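PDB 2EIG: lectin from Lotus tetragonolobus, which probably binds L-fucose-containing and related sugar chains as a metal-dependent, tetrameric legume seed lectin. Local coordinates for residues F85-G90 with K199-F204; V36-S41 with T207-E212. All coordinates share one frame; numbering follows the deposited sequence.

Contact 1 (F85-G90 with K199-F204); sequences FLAPWG and KVSVGF
L86 reaches from strand 81-88 onto two valines of strand 199-208. Its CB lies 3.9 Å from the carbonyl O of S201; CG then faces both valines, 4.0 Å from V200 CG2 and 4.1 Å from V202 CG1, and the fork divides, CD1 going to V202 CG1 and CD2 to V200 CG2. With CG beside the backbone N (chi1 -77°), L86 runs alongside V202 and points the same way, but crosses V200 at a slant. V202 continues this apolar face to W221 and F223 of strand 214-226, and L86 itself reaches L196.

The backbones are antiparallel. F85 pairs with G203 and A87 with S201 as hydrogen-bonded pairs, in each of which one bond is sound and its mate weak: F85 N to G203 O is 2.9 Å and S201 N to A87 O 2.8 Å. Past P88 the strand ends, and W89 N still donates to K199 O.

On the other face of the sheet, the F85 ring turns its edge to F204 C, 3.5 Å from CE2, while one of its faces carries a water over its centre. That water donates to F85 O; its second bond, to S201 OG, would join the two strands, but the placement of the hydroxyl is doubtful. W89 projects with CG anti to its backbone N (chi1 -177°), which brings the benzo edge of the indole to S201, CE3 lying 3.6 Å from S201 CA.

Neighbouring antiparallel strands of the seven-stranded sheet are joined here, one face turned through V202 and F204 toward strand 214-226 of the second sheet, the face-to-face packing of two sheets characteristic of the legume lectin beta-sandwich.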
loop_
_atom_site.group_PDB
_atom_site.type_symbol
_atom_site.label_atom_id
_atom_site.label_comp_id
_atom_site.label_asym_id
_atom_site.label_seq_id
_atom_site.Cartn_x
_atom_site.Cartn_y
_atom_site.Cartn_z
ATOM N N PHE A 85 11.901 16.289 5.722
ATOM C CA PHE A 85 10.715 16.259 6.551
ATOM C C PHE A 85 9.641 17.313 6.215
ATOM O O PHE A 85 9.931 18.416 5.702
ATOM C CB PHE A 85 11.039 16.258 8.075
ATOM C CG PHE A 85 11.363 17.627 8.692
ATOM C CD1 PHE A 85 10.558 18.140 9.681
ATOM C CD2 PHE A 85 12.534 18.329 8.364
ATOM C CE1 PHE A 85 10.856 19.362 10.336
ATOM C CE2 PHE A 85 12.835 19.584 8.990
ATOM C CZ PHE A 85 12.012 20.081 9.990
ATOM N N LEU A 86 8.404 16.889 6.452
ATOM C CA LEU A 86 7.226 17.716 6.541
ATOM C C LEU A 86 6.834 17.835 7.996
ATOM O O LEU A 86 6.803 16.816 8.763
ATOM C CB LEU A 86 6.047 17.062 5.814
ATOM C CG LEU A 86 6.046 17.137 4.287
ATOM C CD1 LEU A 86 7.243 16.394 3.732
ATOM C CD2 LEU A 86 4.760 16.470 3.775
ATOM N N ALA A 87 6.523 19.057 8.379
ATOM C CA ALA A 87 6.084 19.369 9.744
ATOM C C ALA A 87 5.080 20.540 9.693
ATOM O O ALA A 87 5.137 21.349 8.757
ATOM C CB ALA A 87 7.239 19.696 10.604
ATOM N N PRO A 88 4.195 20.638 10.710
ATOM C CA PRO A 88 3.250 21.707 10.783
ATOM C C PRO A 88 3.942 23.010 10.527
ATOM O O PRO A 88 4.983 23.320 11.118
ATOM C CB PRO A 88 2.767 21.637 12.255
ATOM C CG PRO A 88 2.727 20.179 12.485
ATOM C CD PRO A 88 4.077 19.766 11.900
ATOM N N TRP A 89 3.392 23.779 9.613
ATOM C CA TRP A 89 3.942 25.119 9.413
ATOM C C TRP A 89 3.933 25.914 10.753
ATOM O O TRP A 89 2.983 25.838 11.529
ATOM C CB TRP A 89 3.259 25.851 8.265
ATOM C CG TRP A 89 3.902 27.171 8.044
ATOM C CD1 TRP A 89 3.478 28.381 8.529
ATOM C CD2 TRP A 89 5.132 27.420 7.339
ATOM N NE1 TRP A 89 4.351 29.372 8.139
ATOM C CE2 TRP A 89 5.372 28.814 7.404
ATOM C CE3 TRP A 89 6.064 26.598 6.667
ATOM C CZ2 TRP A 89 6.505 29.407 6.796
ATOM C CZ3 TRP A 89 7.159 27.192 6.058
ATOM C CH2 TRP A 89 7.356 28.580 6.101
ATOM N N GLY A 90 5.015 26.632 11.021
ATOM C CA GLY A 90 5.228 27.230 12.319
ATOM C C GLY A 90 6.059 26.336 13.244
ATOM O O GLY A 90 6.308 26.746 14.371
ATOM N N LYS A 199 -1.046 22.996 6.049
ATOM C CA LYS A 199 0.100 23.767 5.564
ATOM C C LYS A 199 1.271 23.190 6.320
ATOM O O LYS A 199 1.167 22.937 7.498
ATOM C CB LYS A 199 -0.004 25.285 5.860
ATOM C CG LYS A 199 -1.085 26.021 5.058
ATOM C CD LYS A 199 -1.114 27.484 5.479
ATOM C CE LYS A 199 -2.448 28.142 5.058
ATOM N NZ LYS A 199 -2.917 27.656 3.708
ATOM N N VAL A 200 2.349 22.894 5.614
ATOM C CA VAL A 200 3.531 22.348 6.258
ATOM C C VAL A 200 4.785 23.064 5.770
ATOM O O VAL A 200 4.767 23.762 4.768
ATOM C CB VAL A 200 3.643 20.799 6.046
ATOM C CG1 VAL A 200 2.452 20.066 6.678
ATOM C CG2 VAL A 200 3.747 20.434 4.563
ATOM N N SER A 201 5.873 22.908 6.513
ATOM C CA SER A 201 7.154 23.204 5.952
ATOM C C SER A 201 7.578 21.937 5.272
ATOM O O SER A 201 7.133 20.819 5.619
ATOM C CB SER A 201 8.138 23.612 7.040
ATOM O OG SER A 201 8.262 22.560 8.001
ATOM N N VAL A 202 8.369 22.136 4.221
ATOM C CA VAL A 202 9.211 21.071 3.664
ATOM C C VAL A 202 10.606 21.570 3.842
ATOM O O VAL A 202 10.876 22.808 3.774
ATOM C CB VAL A 202 8.894 20.738 2.170
ATOM C CG1 VAL A 202 7.478 20.229 2.097
ATOM C CG2 VAL A 202 9.068 22.009 1.241
ATOM N N GLY A 203 11.495 20.618 4.078
ATOM C CA GLY A 203 12.879 20.919 4.253
ATOM C C GLY A 203 13.646 19.833 4.962
ATOM O O GLY A 203 13.315 18.647 4.927
ATOM N N PHE A 204 14.730 20.256 5.584
ATOM C CA PHE A 204 15.699 19.316 6.112
ATOM C C PHE A 204 15.999 19.641 7.540
ATOM O O PHE A 204 15.960 20.796 7.943
ATOM C CB PHE A 204 17.006 19.382 5.313
ATOM C CG PHE A 204 16.825 19.139 3.858
ATOM C CD1 PHE A 204 16.668 20.224 2.975
ATOM C CD2 PHE A 204 16.815 17.823 3.344
ATOM C CE1 PHE A 204 16.502 19.992 1.614
ATOM C CE2 PHE A 204 16.646 17.599 1.958
ATOM C CZ PHE A 204 16.496 18.705 1.104
HETATM O O HOH W 1 9.947 20.681 7.167
#

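Contact 2 (V36-S41 with T207-E212); sequences VNRTTS and TTWNPE
R38 lays its guanidinium flat on the indole of W209, the planes 12° apart and R38 CZ 3.8 Å from the centroid of the six-membered ring, a cation-pi stack over the face. R38 CD adds a CH-pi contact with the same ring. The chain gets there extended from CG to NE.

Water 2 accepts from R38 NH2 at 2.7 Å and donates to N210 O, tying the guanidinium to the backbone. W209 itself is placed by its N donating to E212 O, by the cis peptide bond before P211 and by side-chain contact with T79. Next along the strands, T39 OG1 and T208 OG1 share a short hydrogen bond of 2.6 Å, each hydroxyl standing between its own backbone N and carbonyl carbon (chi1 62° and 58°). Beneath them the backbones pair both ways, T39 N to T208 O at 3.2 Å and T208 N to T39 O at 3.1 Å, and water 3 donates to both carbonyls.

Further out, the T40 and T207 side chains lie side by side, T207 CG2 meeting T40 OG1 and CG2, and T207 OG1 is held by G99 O. The stack probably stabilises the arginine's charge electrostatically against the electron-rich face of the indole.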
loop_
_atom_site.group_PDB
_atom_site.type_symbol
_atom_site.label_atom_id
_atom_site.label_comp_id
_atom_site.label_asym_id
_atom_site.label_seq_id
_atom_site.Cartn_x
_atom_site.Cartn_y
_atom_site.Cartn_z
ATOM N N VAL A 36 32.324 22.316 15.994
ATOM C CA VAL A 36 31.654 22.967 17.078
ATOM C C VAL A 36 31.262 22.027 18.235
ATOM O O VAL A 36 31.354 22.399 19.395
ATOM C CB VAL A 36 30.471 23.762 16.472
ATOM C CG1 VAL A 36 29.137 23.502 17.141
ATOM C CG2 VAL A 36 30.850 25.256 16.415
ATOM N N ASN A 37 30.881 20.810 17.879
ATOM C CA ASN A 37 30.250 19.833 18.783
ATOM C C ASN A 37 28.776 19.544 18.376
ATOM O O ASN A 37 28.552 19.283 17.198
ATOM C CB ASN A 37 30.633 20.036 20.295
ATOM C CG ASN A 37 29.483 20.517 21.210
ATOM O OD1 ASN A 37 29.110 19.824 22.181
ATOM N ND2 ASN A 37 28.993 21.755 20.966
ATOM N N ARG A 38 27.814 19.551 19.299
ATOM C CA ARG A 38 26.436 19.229 18.981
ATOM C C ARG A 38 25.852 20.318 18.112
ATOM O O ARG A 38 25.913 21.523 18.424
ATOM C CB ARG A 38 25.582 19.136 20.248
ATOM C CG ARG A 38 26.068 18.060 21.225
ATOM C CD ARG A 38 25.302 18.114 22.501
ATOM N NE ARG A 38 25.726 17.029 23.386
ATOM C CZ ARG A 38 25.329 16.877 24.648
ATOM N NH1 ARG A 38 24.486 17.747 25.195
ATOM N NH2 ARG A 38 25.762 15.827 25.369
ATOM N N THR A 39 25.270 19.914 17.003
ATOM C CA THR A 39 24.560 20.893 16.225
ATOM C C THR A 39 23.170 20.384 15.931
ATOM O O THR A 39 22.926 19.208 15.908
ATOM C CB THR A 39 25.283 21.248 14.889
ATOM O OG1 THR A 39 25.366 20.061 14.086
ATOM C CG2 THR A 39 26.678 21.843 15.165
ATOM N N THR A 40 22.275 21.326 15.721
ATOM C CA THR A 40 21.000 21.061 15.108
ATOM C C THR A 40 20.830 22.123 14.068
ATOM O O THR A 40 21.073 23.284 14.352
ATOM C CB THR A 40 19.851 21.173 16.109
ATOM O OG1 THR A 40 20.140 20.297 17.201
ATOM C CG2 THR A 40 18.500 20.807 15.439
ATOM N N SER A 41 20.366 21.704 12.894
ATOM C CA SER A 41 20.153 22.552 11.741
ATOM C C SER A 41 18.844 22.192 11.080
ATOM O O SER A 41 18.593 21.009 10.803
ATOM C CB SER A 41 21.244 22.232 10.689
ATOM O OG SER A 41 22.526 22.481 11.237
ATOM N N THR A 207 21.443 16.781 12.643
ATOM C CA THR A 207 22.059 16.967 13.929
ATOM C C THR A 207 23.391 16.233 13.937
ATOM O O THR A 207 23.628 15.327 13.160
ATOM C CB THR A 207 21.239 16.339 15.108
ATOM O OG1 THR A 207 20.909 14.987 14.747
ATOM C CG2 THR A 207 19.996 17.144 15.404
ATOM N N THR A 208 24.245 16.664 14.848
ATOM C CA THR A 208 25.515 16.009 15.123
ATOM C C THR A 208 25.591 16.047 16.651
ATOM O O THR A 208 24.833 16.732 17.323
ATOM C CB THR A 208 26.699 16.764 14.514
ATOM O OG1 THR A 208 26.707 18.097 15.031
ATOM C CG2 THR A 208 26.621 16.804 12.954
ATOM N N TRP A 209 26.511 15.284 17.182
ATOM C CA TRP A 209 26.546 15.063 18.602
ATOM C C TRP A 209 27.955 15.485 19.089
ATOM O O TRP A 209 28.575 16.410 18.533
ATOM C CB TRP A 209 26.192 13.592 18.891
ATOM C CG TRP A 209 25.930 13.276 20.306
ATOM C CD1 TRP A 209 26.591 12.360 21.075
ATOM C CD2 TRP A 209 24.952 13.884 21.156
ATOM N NE1 TRP A 209 26.101 12.371 22.343
ATOM C CE2 TRP A 209 25.086 13.290 22.428
ATOM C CE3 TRP A 209 23.957 14.859 20.959
ATOM C CZ2 TRP A 209 24.239 13.614 23.513
ATOM C CZ3 TRP A 209 23.157 15.234 22.053
ATOM C CH2 TRP A 209 23.295 14.597 23.308
ATOM N N ASN A 210 28.441 14.828 20.130
ATOM C CA ASN A 210 29.758 15.110 20.645
ATOM C C ASN A 210 30.077 13.915 21.516
ATOM O O ASN A 210 29.387 13.706 22.509
ATOM C CB ASN A 210 29.754 16.416 21.458
ATOM C CG ASN A 210 31.153 16.882 21.842
ATOM O OD1 ASN A 210 31.349 18.053 22.204
ATOM N ND2 ASN A 210 32.134 15.983 21.756
ATOM N N PRO A 211 31.109 13.125 21.148
ATOM C CA PRO A 211 32.044 13.305 19.991
ATOM C C PRO A 211 31.522 13.054 18.573
ATOM O O PRO A 211 32.165 13.473 17.627
ATOM C CB PRO A 211 33.116 12.250 20.261
ATOM C CG PRO A 211 32.379 11.161 21.061
ATOM C CD PRO A 211 31.472 11.948 21.963
ATOM N N GLU A 212 30.418 12.319 18.418
ATOM C CA GLU A 212 30.030 11.769 17.126
ATOM C C GLU A 212 29.520 12.922 16.253
ATOM O O GLU A 212 28.804 13.772 16.717
ATOM C CB GLU A 212 28.911 10.724 17.291
ATOM C CG GLU A 212 29.270 9.333 17.863
ATOM C CD GLU A 212 29.170 9.269 19.337
ATOM O OE1 GLU A 212 29.143 10.323 19.998
ATOM O OE2 GLU A 212 29.106 8.139 19.849
HETATM O O HOH W 2 28.216 14.888 24.794
HETATM O O HOH W 3 22.392 17.596 18.196
#

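In the fold
Both contacts use strand 199-208, at successive parts of its length, and their centres lie 22 Å apart. Contact 1 pairs it with strand 81-88 in the buried body of the seven-stranded sheet; contact 2 pairs it with its other neighbour, strand 39-50, where both run out into loops and burial is only partial. The chemistry follows: the inner contact leans on aliphatic and aromatic side chains over backbone pairing, whereas the outer one relies on threonine hydroxyls, an arginine-tryptophan stack and bridging waters. Contact 2 lies nearer the manganese ion, about 10 Å from the T207 side chain against about 13 Å from that of F85; the T207 side chain is also about 8 Å from the calcium ion.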